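Local coordinates for protein 432aa long hypothetical deoxyribodipyrimidine photolyase (Sulfolobus tokodaii, PDB 2E0I) that probably repairs cyclobutane pyrimidine dimers in DNA by light-driven electron transfer from a bound FAD, and carries a second FAD proposed as a light-harvesting cofactor, at residues L13-G18 with M227-Y232; A92-E97 with K122-Y127; N366-Q371 with H397-T402; T289-I294 with P410-L415. All coordinates share one frame; numbering follows the deposited sequence.

Contact 1 (L13-G18 with M227-Y232); sequences LEDNTG and MREAYY
Asp-15 and Arg-228 form a salt bridge whose shortest leg runs from Asp-15 OD2 to Arg-228 NE, 2.8 Å. The carboxylate and guanidinium planes stand 71° apart, so the pair is not a flat, two-pronged one. Each of the hydrogen bonds between the two, the short NE-OD2 one included, is weak in geometry. Arg-228 NH2 reaches Asp-15 OD2 at 3.1 Å. It also bonds the backbone O of Asp-15 weakly, while Arg-228 NE lies 3.5 Å from Asp-15 OD1. Swinging CG anti to the main-chain nitrogen (chi1 -168°) carries the Asp-15 carboxylate across to the arginine, whose own chain bends at chi3. Thr-17 comes over one face of the guanidinium, with OG1 3.5 Å from Arg-228 NH2.

A second shell fixes these groups. Arg-228 NH2 also makes a salt bridge to Asp-126, whose carboxylate is hydrogen-bonded to Thr-17 OG1, and Asp-15 OD2 is held by Ser-226 OG and OD1 by Glu-156 N. Glu-229 CG lies 4.2 Å from Asp-15 OD2, the glutamate's own charge being directed to Arg-189. A leucine here in place of the arginine would probably leave the buried Asp-15 carboxylate without its positive mate and Asp-126 with Arg-12 but not this second one.

Asp-15 belongs to the turn between strand 2-7 and helix 17-25, with Asn-16 at that helix's N-cap position, whereas Arg-228 sits in the first turn of helix 227-233, which packs on helix 238-256. The salt bridge therefore probably ties the alpha/beta part of the photolyase fold to its helical, FAD-binding part.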
# COMPACT_ATOMS: atom_id res chain seq x y z
N LEU A 13 15.01 -8.76 -9.21
CA LEU A 13 15.41 -9.61 -10.33
C LEU A 13 15.13 -11.08 -10.02
O LEU A 13 15.19 -11.92 -10.90
CB LEU A 13 16.90 -9.44 -10.62
CG LEU A 13 17.39 -8.04 -10.98
CD1 LEU A 13 18.85 -8.14 -11.43
CD2 LEU A 13 16.53 -7.44 -12.09
N GLU A 14 14.82 -11.36 -8.76
CA GLU A 14 14.52 -12.72 -8.30
C GLU A 14 13.02 -13.00 -8.31
O GLU A 14 12.23 -12.17 -7.90
CB GLU A 14 15.02 -12.91 -6.87
CG GLU A 14 16.53 -12.93 -6.70
CD GLU A 14 17.18 -14.19 -7.28
OE1 GLU A 14 16.53 -15.26 -7.32
OE2 GLU A 14 18.36 -14.11 -7.69
N ASP A 15 12.66 -14.18 -8.77
CA ASP A 15 11.26 -14.60 -8.84
C ASP A 15 10.34 -13.52 -9.40
O ASP A 15 9.36 -13.13 -8.78
CB ASP A 15 10.74 -15.07 -7.47
CG ASP A 15 9.37 -15.78 -7.56
OD1 ASP A 15 9.18 -16.62 -8.47
OD2 ASP A 15 8.49 -15.49 -6.72
N ASN A 16 10.68 -13.04 -10.58
CA ASN A 16 9.87 -12.03 -11.24
C ASN A 16 9.35 -12.74 -12.48
O ASN A 16 10.09 -12.95 -13.44
CB ASN A 16 10.73 -10.83 -11.61
CG ASN A 16 9.91 -9.72 -12.24
OD1 ASN A 16 10.10 -8.55 -11.91
ND2 ASN A 16 9.01 -10.08 -13.15
N THR A 17 8.07 -13.11 -12.43
CA THR A 17 7.42 -13.84 -13.52
C THR A 17 7.68 -13.30 -14.92
O THR A 17 8.32 -13.96 -15.75
CB THR A 17 5.90 -13.91 -13.30
OG1 THR A 17 5.64 -14.34 -11.95
CG2 THR A 17 5.27 -14.91 -14.26
N GLY A 18 7.19 -12.11 -15.19
CA GLY A 18 7.38 -11.54 -16.50
C GLY A 18 8.84 -11.46 -16.89
O GLY A 18 9.21 -11.76 -18.02
N MET A 227 5.57 -12.07 -3.47
CA MET A 227 4.48 -12.54 -2.63
C MET A 227 4.71 -14.01 -2.31
O MET A 227 4.45 -14.48 -1.20
CB MET A 227 3.18 -12.38 -3.43
CG MET A 227 1.94 -12.17 -2.61
SD MET A 227 1.99 -10.67 -1.63
CE MET A 227 0.67 -11.10 -0.47
N ARG A 228 5.22 -14.72 -3.31
CA ARG A 228 5.53 -16.14 -3.22
C ARG A 228 6.71 -16.39 -2.28
O ARG A 228 6.73 -17.39 -1.56
CB ARG A 228 5.83 -16.67 -4.62
CG ARG A 228 4.59 -16.72 -5.51
CD ARG A 228 4.96 -17.12 -6.93
NE ARG A 228 5.85 -16.14 -7.53
CZ ARG A 228 5.46 -14.93 -7.96
NH1 ARG A 228 4.19 -14.57 -7.83
NH2 ARG A 228 6.35 -14.10 -8.50
N GLU A 229 7.69 -15.49 -2.29
CA GLU A 229 8.84 -15.64 -1.42
C GLU A 229 8.43 -15.42 0.03
O GLU A 229 8.80 -16.20 0.91
CB GLU A 229 9.94 -14.65 -1.81
CG GLU A 229 10.58 -14.95 -3.15
CD GLU A 229 11.81 -14.08 -3.46
OE1 GLU A 229 11.65 -12.85 -3.68
OE2 GLU A 229 12.93 -14.64 -3.49
N ALA A 230 7.66 -14.37 0.28
CA ALA A 230 7.21 -14.07 1.64
C ALA A 230 6.45 -15.28 2.14
O ALA A 230 6.61 -15.71 3.29
CB ALA A 230 6.29 -12.87 1.64
N TYR A 231 5.63 -15.84 1.26
CA TYR A 231 4.82 -16.98 1.59
C TYR A 231 5.62 -18.21 2.00
O TYR A 231 5.39 -18.77 3.06
CB TYR A 231 3.91 -17.35 0.42
CG TYR A 231 3.13 -18.62 0.66
CD1 TYR A 231 1.99 -18.63 1.46
CD2 TYR A 231 3.58 -19.83 0.13
CE1 TYR A 231 1.31 -19.81 1.71
CE2 TYR A 231 2.92 -21.01 0.38
CZ TYR A 231 1.79 -21.00 1.17
OH TYR A 231 1.14 -22.19 1.37
N TYR A 232 6.54 -18.64 1.18
CA TYR A 232 7.30 -19.83 1.52
C TYR A 232 8.23 -19.66 2.70
O TYR A 232 8.50 -20.61 3.43
CB TYR A 232 8.06 -20.33 0.30
CG TYR A 232 7.19 -21.21 -0.56
CD1 TYR A 232 6.65 -20.74 -1.76
CD2 TYR A 232 6.85 -22.49 -0.14
CE1 TYR A 232 5.78 -21.54 -2.52
CE2 TYR A 232 5.99 -23.29 -0.88
CZ TYR A 232 5.46 -22.81 -2.06
OH TYR A 232 4.59 -23.61 -2.76

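Contact 2 (A92-E97 with K122-Y127); sequences AIYVNE and KAYEDY
Lys-122 N donates to Ile-93 O at 2.9 Å and nearly straight (168°), continuing a parallel pairing in which Ile-93 also bonds Glu-120. Val-95 N answers to Lys-122 O at 3.0 Å, Tyr-124 N to Val-95 O, and Glu-97 N to Tyr-124 O. The local axes lie 4.6 Å apart at 20°. Beyond the last of these bonds one water continues the link, donating to Glu-97 O and accepting from Asp-126 N.

Side chains pack in register on both faces of the strand pair. On the face of Tyr-94, Lys-122 and Tyr-124, the lysine runs alongside the Tyr-94 ring, CB over one face and CD 3.5 Å from Tyr-94 OH, while Tyr-94 CD2 meets the edge of the Tyr-124 ring. Lys-122 NZ and Tyr-94 OH share Glu-25. The other face brings Val-95 CG2 to Ala-123 CB at 3.9 Å.

Past the paired residues, the Asn-96 amide and the Asp-126 carboxylate are stacked, their planes 14° apart. The Tyr-127 side chain, about 6 Å from a bound FAD, lies against Glu-97 O.

With helix 101-115 the strands form a beta-alpha-beta crossover of the Rossmann-like sheet. Its backbone bonds fix the register, Lys-122 and Tyr-94 meet one acid, Glu-25, and the negative charge of Asp-126 is probably balanced by Arg-228 and Arg-12.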
# COMPACT_ATOMS: atom_id res chain seq x y z
N ALA A 92 9.67 -7.49 -28.83
CA ALA A 92 8.60 -7.72 -27.87
C ALA A 92 8.82 -6.87 -26.62
O ALA A 92 9.91 -6.33 -26.39
CB ALA A 92 8.55 -9.20 -27.50
N ILE A 93 7.76 -6.75 -25.84
CA ILE A 93 7.78 -6.00 -24.59
C ILE A 93 7.12 -6.88 -23.54
O ILE A 93 5.99 -7.33 -23.73
CB ILE A 93 7.01 -4.68 -24.73
CG1 ILE A 93 7.82 -3.69 -25.59
CG2 ILE A 93 6.71 -4.11 -23.35
CD1 ILE A 93 7.11 -2.37 -25.84
N TYR A 94 7.82 -7.12 -22.44
CA TYR A 94 7.27 -7.95 -21.37
C TYR A 94 6.98 -7.13 -20.12
O TYR A 94 7.70 -6.18 -19.83
CB TYR A 94 8.25 -9.07 -21.00
CG TYR A 94 8.45 -10.14 -22.05
CD1 TYR A 94 9.13 -9.86 -23.23
CD2 TYR A 94 7.97 -11.43 -21.85
CE1 TYR A 94 9.32 -10.85 -24.18
CE2 TYR A 94 8.16 -12.42 -22.79
CZ TYR A 94 8.83 -12.13 -23.96
OH TYR A 94 9.00 -13.10 -24.91
N VAL A 95 5.93 -7.49 -19.40
CA VAL A 95 5.57 -6.82 -18.15
C VAL A 95 4.71 -7.72 -17.29
O VAL A 95 4.33 -8.82 -17.70
CB VAL A 95 4.74 -5.52 -18.37
CG1 VAL A 95 5.47 -4.60 -19.32
CG2 VAL A 95 3.36 -5.86 -18.89
N ASN A 96 4.41 -7.25 -16.10
CA ASN A 96 3.56 -7.98 -15.18
C ASN A 96 2.30 -7.13 -15.06
O ASN A 96 2.36 -5.98 -14.65
CB ASN A 96 4.24 -8.11 -13.82
CG ASN A 96 5.32 -9.17 -13.81
OD1 ASN A 96 6.39 -8.97 -13.26
ND2 ASN A 96 5.04 -10.31 -14.42
N GLU A 97 1.17 -7.69 -15.46
CA GLU A 97 -0.10 -6.98 -15.42
C GLU A 97 -0.43 -6.53 -14.01
O GLU A 97 -0.00 -7.15 -13.04
CB GLU A 97 -1.21 -7.90 -15.90
CG GLU A 97 -1.50 -9.00 -14.91
CD GLU A 97 -2.66 -9.87 -15.32
OE1 GLU A 97 -3.02 -10.78 -14.54
OE2 GLU A 97 -3.20 -9.64 -16.43
N LYS A 122 3.57 -8.89 -24.15
CA LYS A 122 3.26 -9.99 -23.25
C LYS A 122 3.18 -9.58 -21.78
O LYS A 122 4.15 -9.10 -21.20
CB LYS A 122 4.33 -11.09 -23.46
CG LYS A 122 4.69 -11.28 -24.94
CD LYS A 122 5.58 -12.48 -25.22
CE LYS A 122 4.78 -13.78 -25.24
NZ LYS A 122 5.64 -14.95 -25.58
N ALA A 123 2.00 -9.76 -21.17
CA ALA A 123 1.80 -9.42 -19.76
C ALA A 123 1.60 -10.71 -18.97
O ALA A 123 0.97 -11.63 -19.47
CB ALA A 123 0.60 -8.52 -19.60
N TYR A 124 2.14 -10.78 -17.76
CA TYR A 124 2.03 -11.98 -16.94
C TYR A 124 1.54 -11.66 -15.54
O TYR A 124 1.68 -10.53 -15.08
CB TYR A 124 3.40 -12.67 -16.83
CG TYR A 124 3.96 -13.13 -18.15
CD1 TYR A 124 3.68 -14.41 -18.65
CD2 TYR A 124 4.73 -12.27 -18.93
CE1 TYR A 124 4.17 -14.81 -19.90
CE2 TYR A 124 5.23 -12.66 -20.17
CZ TYR A 124 4.95 -13.92 -20.65
OH TYR A 124 5.46 -14.29 -21.89
N GLU A 125 0.97 -12.67 -14.88
CA GLU A 125 0.50 -12.51 -13.51
C GLU A 125 1.70 -12.72 -12.59
O GLU A 125 2.47 -13.67 -12.76
CB GLU A 125 -0.59 -13.55 -13.19
CG GLU A 125 -1.95 -13.22 -13.79
CD GLU A 125 -3.05 -14.22 -13.40
OE1 GLU A 125 -3.32 -14.40 -12.19
OE2 GLU A 125 -3.65 -14.82 -14.32
N ASP A 126 1.87 -11.82 -11.62
CA ASP A 126 2.99 -11.93 -10.69
C ASP A 126 2.68 -11.37 -9.31
O ASP A 126 3.10 -11.93 -8.31
CB ASP A 126 4.22 -11.22 -11.27
CG ASP A 126 5.44 -11.26 -10.33
OD1 ASP A 126 5.65 -10.29 -9.57
OD2 ASP A 126 6.20 -12.26 -10.36
N TYR A 127 1.94 -10.27 -9.26
CA TYR A 127 1.63 -9.64 -7.99
C TYR A 127 0.78 -10.44 -7.05
O TYR A 127 0.91 -10.30 -5.84
CB TYR A 127 0.97 -8.28 -8.23
CG TYR A 127 1.85 -7.32 -8.97
CD1 TYR A 127 1.36 -6.58 -10.04
CD2 TYR A 127 3.19 -7.20 -8.66
CE1 TYR A 127 2.20 -5.76 -10.79
CE2 TYR A 127 4.04 -6.39 -9.40
CZ TYR A 127 3.55 -5.67 -10.47
OH TYR A 127 4.43 -4.93 -11.26
O HOH W 1 0.17 -9.55 -11.60

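Contact 3 (N366-Q371 with H397-T402); sequences NPWKQQ and HSIYKT
Trp-368 and His-397 bring the two backbones nearest, with CA atoms 6.5 Å apart, where the first turn of helix 367-374 faces a segment that has helical angles at 399-401 but lacks regular helical bonding. The Trp-368 indole has the largest share of the contact. Tyr-400 meets it edge-on in a T-shaped pair: the centroids of the tyrosine ring and the six-membered ring of Trp-368 are 4.8 Å apart and the planes stand at 69°. Tyr-400 CD2 does the touching, poised over the middle of the indole and 3.6 Å from Trp-368 CD2. A chi1 of 57°, which places CG between the main-chain nitrogen and the carbonyl carbon, turns the ring in to this position. Pro-367 CB lies over the opposite face of the indole, offset toward the rim. At the indole edge, Ile-399 CG2 approaches Trp-368 CZ3 to 3.9 Å.

Helix 367-374 opens with an N-cap: Asn-366 OD1 accepts from Lys-369 N at 3.1 Å, the donor standing well above the amide's carbonyl plane. This helical end belongs to the FAD-binding region of the photolyase, and Trp-368 there also meets the rings of Tyr-291 and Trp-414.

The polar link is a single hydrogen bond from Gln-371 NE2 to His-397 ND1, 3.3 Å long and almost straight at 174°. ND1 accepts in the plane of the glutamine amide, though the donor is tilted from the imidazole plane. The amide cannot readily turn, because OE1 accepts from Ile-293 N and NE2 also bonds Ile-396 O. His-397 NE2 is hydrogen-bonded to Pro-376 O, which fits a histidine protonated on that nitrogen and accepting through ND1.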
# COMPACT_ATOMS: atom_id res chain seq x y z
N ASN A 366 -14.30 1.50 21.03
CA ASN A 366 -14.29 2.49 22.09
C ASN A 366 -12.87 3.05 22.16
O ASN A 366 -11.94 2.37 22.59
CB ASN A 366 -14.64 1.85 23.42
CG ASN A 366 -14.77 2.87 24.53
OD1 ASN A 366 -13.94 3.77 24.67
ND2 ASN A 366 -15.83 2.74 25.32
N PRO A 367 -12.68 4.30 21.72
CA PRO A 367 -11.36 4.93 21.73
C PRO A 367 -10.60 4.72 23.02
O PRO A 367 -9.46 4.26 23.01
CB PRO A 367 -11.69 6.39 21.49
CG PRO A 367 -12.87 6.32 20.59
CD PRO A 367 -13.71 5.24 21.24
N TRP A 368 -11.22 5.05 24.14
CA TRP A 368 -10.56 4.92 25.43
C TRP A 368 -10.28 3.49 25.84
O TRP A 368 -9.21 3.19 26.36
CB TRP A 368 -11.38 5.64 26.49
CG TRP A 368 -11.71 7.03 26.06
CD1 TRP A 368 -12.87 7.44 25.50
CD2 TRP A 368 -10.82 8.16 26.04
NE1 TRP A 368 -12.77 8.76 25.12
CE2 TRP A 368 -11.52 9.22 25.44
CE3 TRP A 368 -9.50 8.37 26.47
CZ2 TRP A 368 -10.95 10.49 25.24
CZ3 TRP A 368 -8.93 9.63 26.28
CH2 TRP A 368 -9.65 10.67 25.67
N LYS A 369 -11.24 2.60 25.60
CA LYS A 369 -11.04 1.20 25.94
C LYS A 369 -9.90 0.64 25.11
O LYS A 369 -8.99 -0.01 25.62
CB LYS A 369 -12.32 0.40 25.69
CG LYS A 369 -13.18 0.25 26.94
CD LYS A 369 -14.50 -0.43 26.65
CE LYS A 369 -15.13 -0.95 27.94
NZ LYS A 369 -15.11 0.07 29.05
N GLN A 370 -9.97 0.92 23.81
CA GLN A 370 -8.98 0.47 22.85
C GLN A 370 -7.60 0.99 23.25
O GLN A 370 -6.63 0.24 23.35
CB GLN A 370 -9.36 0.99 21.47
CG GLN A 370 -8.94 0.10 20.32
CD GLN A 370 -9.77 -1.15 20.23
OE1 GLN A 370 -9.51 -2.03 19.42
NE2 GLN A 370 -10.79 -1.23 21.08
N GLN A 371 -7.52 2.30 23.47
CA GLN A 371 -6.29 2.97 23.86
C GLN A 371 -5.64 2.30 25.07
O GLN A 371 -4.43 2.08 25.09
CB GLN A 371 -6.56 4.44 24.19
CG GLN A 371 -5.37 5.18 24.75
CD GLN A 371 -5.66 6.63 25.06
OE1 GLN A 371 -5.99 7.41 24.17
NE2 GLN A 371 -5.54 7.00 26.33
N HIS A 397 -4.97 7.82 30.09
CA HIS A 397 -6.10 6.96 29.76
C HIS A 397 -7.44 7.53 30.22
O HIS A 397 -8.50 6.93 30.00
CB HIS A 397 -5.92 5.57 30.38
CG HIS A 397 -4.78 4.81 29.80
ND1 HIS A 397 -4.57 4.69 28.44
CD2 HIS A 397 -3.78 4.11 30.39
CE1 HIS A 397 -3.49 3.96 28.22
NE2 HIS A 397 -2.99 3.60 29.39
N SER A 398 -7.40 8.69 30.87
CA SER A 398 -8.62 9.33 31.36
C SER A 398 -8.50 10.82 31.14
O SER A 398 -9.26 11.60 31.70
CB SER A 398 -8.79 9.07 32.85
OG SER A 398 -8.65 7.69 33.14
N ILE A 399 -7.54 11.20 30.31
CA ILE A 399 -7.26 12.60 30.03
C ILE A 399 -8.49 13.42 29.62
O ILE A 399 -8.41 14.64 29.46
CB ILE A 399 -6.17 12.71 28.95
CG1 ILE A 399 -5.46 14.06 29.07
CG2 ILE A 399 -6.77 12.55 27.57
CD1 ILE A 399 -4.23 14.14 28.24
N TYR A 400 -9.63 12.75 29.46
CA TYR A 400 -10.87 13.43 29.10
C TYR A 400 -11.48 14.04 30.36
O TYR A 400 -12.35 14.91 30.28
CB TYR A 400 -11.85 12.46 28.44
CG TYR A 400 -12.19 11.24 29.27
CD1 TYR A 400 -13.08 11.33 30.34
CD2 TYR A 400 -11.60 10.01 29.00
CE1 TYR A 400 -13.38 10.22 31.13
CE2 TYR A 400 -11.89 8.89 29.78
CZ TYR A 400 -12.78 9.00 30.84
OH TYR A 400 -13.09 7.91 31.63
N LYS A 401 -11.03 13.57 31.52
CA LYS A 401 -11.50 14.07 32.81
C LYS A 401 -10.69 15.30 33.22
O LYS A 401 -11.22 16.23 33.82
CB LYS A 401 -11.35 12.99 33.88
CG LYS A 401 -12.27 11.80 33.69
CD LYS A 401 -12.07 10.76 34.77
CE LYS A 401 -13.06 9.61 34.60
NZ LYS A 401 -12.83 8.52 35.60
N THR A 402 -9.41 15.29 32.90
CA THR A 402 -8.52 16.39 33.22
C THR A 402 -8.38 17.33 32.02
O THR A 402 -9.31 17.50 31.24
CB THR A 402 -7.12 15.85 33.62
OG1 THR A 402 -6.21 16.94 33.77
CG2 THR A 402 -6.60 14.88 32.57

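Contact 4 (T289-I294 with P410-L415); sequences TGYPII and PIVNWL
Tyr-291 OH is gripped by two backbone groups of the opposite segment: it donates to Val-412 O at 2.6 Å and accepts from Trp-414 N at 3.1 Å. The first bond leaves the tyrosine near its ring plane but reaches the carbonyl with the donor tilted 33° from the carbonyl plane. The second is bent, 135° at the hydrogen. Asn-413, between the two bonded residues, holds the N-cap position of helix 414-427, so the phenol joins the carbonyl just before the N-cap residue to the amide just after it. A phenylalanine at Tyr-291 would probably leave both Val-412 O and Trp-414 N without this partner and weaken the hold on the helix start.

Around the hydroxyl the contacts become apolar. Tyr-291 CG, anti to the carbonyl carbon (chi1 -54°), lets the ring reach across to the other segment; Pro-410 CB meets CE1 on the way at 3.9 Å. Trp-414 crosses the tyrosine at about a right angle, its CD1 4.1 Å from Tyr-291 CE2. Behind, Thr-289 OG1 rests 3.7 Å from Ile-411 CG1.

The backbones come closest at Gly-290 and Pro-410, with CA atoms 3.3 Å apart. Farther out, Phe-318 packs edge-to-face with Tyr-291.

Tyr-291 itself occupies the N-cap position of helix 292-304. The contact thus joins the N-terminal ends of two helices by an aromatic, hydrogen-bonded packing within the helical FAD-binding domain of the photolyase fold.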
# COMPACT_ATOMS: atom_id res chain seq x y z
N THR A 289 -6.65 15.84 17.82
CA THR A 289 -7.97 15.41 18.21
C THR A 289 -7.79 15.29 19.72
O THR A 289 -6.66 15.35 20.20
CB THR A 289 -8.31 14.04 17.61
OG1 THR A 289 -9.72 13.83 17.68
CG2 THR A 289 -7.63 12.92 18.38
N GLY A 290 -8.85 15.10 20.49
CA GLY A 290 -8.61 15.00 21.93
C GLY A 290 -8.23 13.64 22.48
O GLY A 290 -8.01 13.50 23.68
N TYR A 291 -8.13 12.65 21.61
CA TYR A 291 -7.82 11.27 21.99
C TYR A 291 -6.37 10.87 21.76
O TYR A 291 -5.93 10.74 20.62
CB TYR A 291 -8.73 10.33 21.22
CG TYR A 291 -10.19 10.64 21.36
CD1 TYR A 291 -10.71 11.88 20.99
CD2 TYR A 291 -11.07 9.69 21.89
CE1 TYR A 291 -12.06 12.18 21.14
CE2 TYR A 291 -12.42 9.98 22.04
CZ TYR A 291 -12.90 11.23 21.67
OH TYR A 291 -14.23 11.52 21.82
N PRO A 292 -5.62 10.63 22.85
CA PRO A 292 -4.21 10.23 22.81
C PRO A 292 -3.79 9.17 21.78
O PRO A 292 -2.85 9.39 21.02
CB PRO A 292 -3.95 9.79 24.25
CG PRO A 292 -4.77 10.79 25.01
CD PRO A 292 -6.08 10.78 24.24
N ILE A 293 -4.47 8.03 21.76
CA ILE A 293 -4.12 6.97 20.83
C ILE A 293 -4.30 7.39 19.37
O ILE A 293 -3.50 7.00 18.51
CB ILE A 293 -4.94 5.70 21.07
CG1 ILE A 293 -4.32 4.54 20.31
CG2 ILE A 293 -6.38 5.89 20.62
CD1 ILE A 293 -2.88 4.31 20.66
N ILE A 294 -5.34 8.17 19.09
CA ILE A 294 -5.60 8.65 17.73
C ILE A 294 -4.53 9.66 17.35
O ILE A 294 -3.98 9.61 16.26
CB ILE A 294 -7.01 9.31 17.63
CG1 ILE A 294 -8.09 8.33 18.06
CG2 ILE A 294 -7.27 9.77 16.20
CD1 ILE A 294 -8.18 7.07 17.22
N PRO A 410 -10.75 16.37 24.26
CA PRO A 410 -11.58 15.76 23.21
C PRO A 410 -12.40 16.77 22.40
O PRO A 410 -13.14 17.56 22.97
CB PRO A 410 -12.45 14.76 23.99
CG PRO A 410 -12.22 15.12 25.46
CD PRO A 410 -10.81 15.59 25.49
N ILE A 411 -12.24 16.75 21.08
CA ILE A 411 -12.97 17.67 20.21
C ILE A 411 -14.41 17.25 19.96
O ILE A 411 -15.12 17.94 19.23
CB ILE A 411 -12.27 17.86 18.84
CG1 ILE A 411 -12.24 16.53 18.08
CG2 ILE A 411 -10.87 18.41 19.05
CD1 ILE A 411 -11.93 16.66 16.61
N VAL A 412 -14.82 16.13 20.54
CA VAL A 412 -16.19 15.61 20.41
C VAL A 412 -16.33 14.41 21.34
O VAL A 412 -15.34 13.85 21.78
CB VAL A 412 -16.50 15.09 18.97
CG1 VAL A 412 -16.76 16.23 18.02
CG2 VAL A 412 -15.35 14.26 18.47
N ASN A 413 -17.57 14.04 21.66
CA ASN A 413 -17.83 12.87 22.49
C ASN A 413 -18.10 11.76 21.49
O ASN A 413 -19.12 11.77 20.80
CB ASN A 413 -19.07 13.05 23.37
CG ASN A 413 -19.54 11.72 24.00
OD1 ASN A 413 -20.72 11.55 24.33
ND2 ASN A 413 -18.60 10.78 24.18
N TRP A 414 -17.20 10.78 21.40
CA TRP A 414 -17.36 9.70 20.45
C TRP A 414 -18.69 8.95 20.56
O TRP A 414 -19.32 8.66 19.55
CB TRP A 414 -16.20 8.71 20.56
CG TRP A 414 -16.31 7.83 21.76
CD1 TRP A 414 -16.00 8.15 23.05
CD2 TRP A 414 -16.81 6.50 21.78
NE1 TRP A 414 -16.28 7.10 23.88
CE2 TRP A 414 -16.79 6.07 23.13
CE3 TRP A 414 -17.29 5.62 20.80
CZ2 TRP A 414 -17.22 4.80 23.52
CZ3 TRP A 414 -17.72 4.36 21.19
CH2 TRP A 414 -17.69 3.96 22.54
N LEU A 415 -19.12 8.65 21.78
CA LEU A 415 -20.35 7.89 21.97
C LEU A 415 -21.58 8.52 21.31
O LEU A 415 -22.29 7.84 20.57
CB LEU A 415 -20.60 7.67 23.46
CG LEU A 415 -21.48 6.46 23.84
CD1 LEU A 415 -22.92 6.74 23.49
CD2 LEU A 415 -20.99 5.21 23.13

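In the fold
The four contacts form two pairs on opposite sides of the chain's centre. Contacts 1 and 2, centres 14 Å apart, share Asp-126: its OD2 lies 2.6 Å from Arg-228 NH2 in a salt bridge and 2.7 Å from Thr-17 OG1 in a probable hydrogen bond. Of this pair only contact 2 comes near an FAD, the Tyr-127 side chain lying about 6 Å from one; that of Glu-229 is about 12 Å from a bound FAD. Contacts 3 and 4, centres 8 Å apart, are joined by a probable hydrogen bond from Ile-293 N to Gln-371 OE1, 2.9 Å. The pairs do not touch; contacts 1 and 3 come no nearer than about 24 Å between closest atoms.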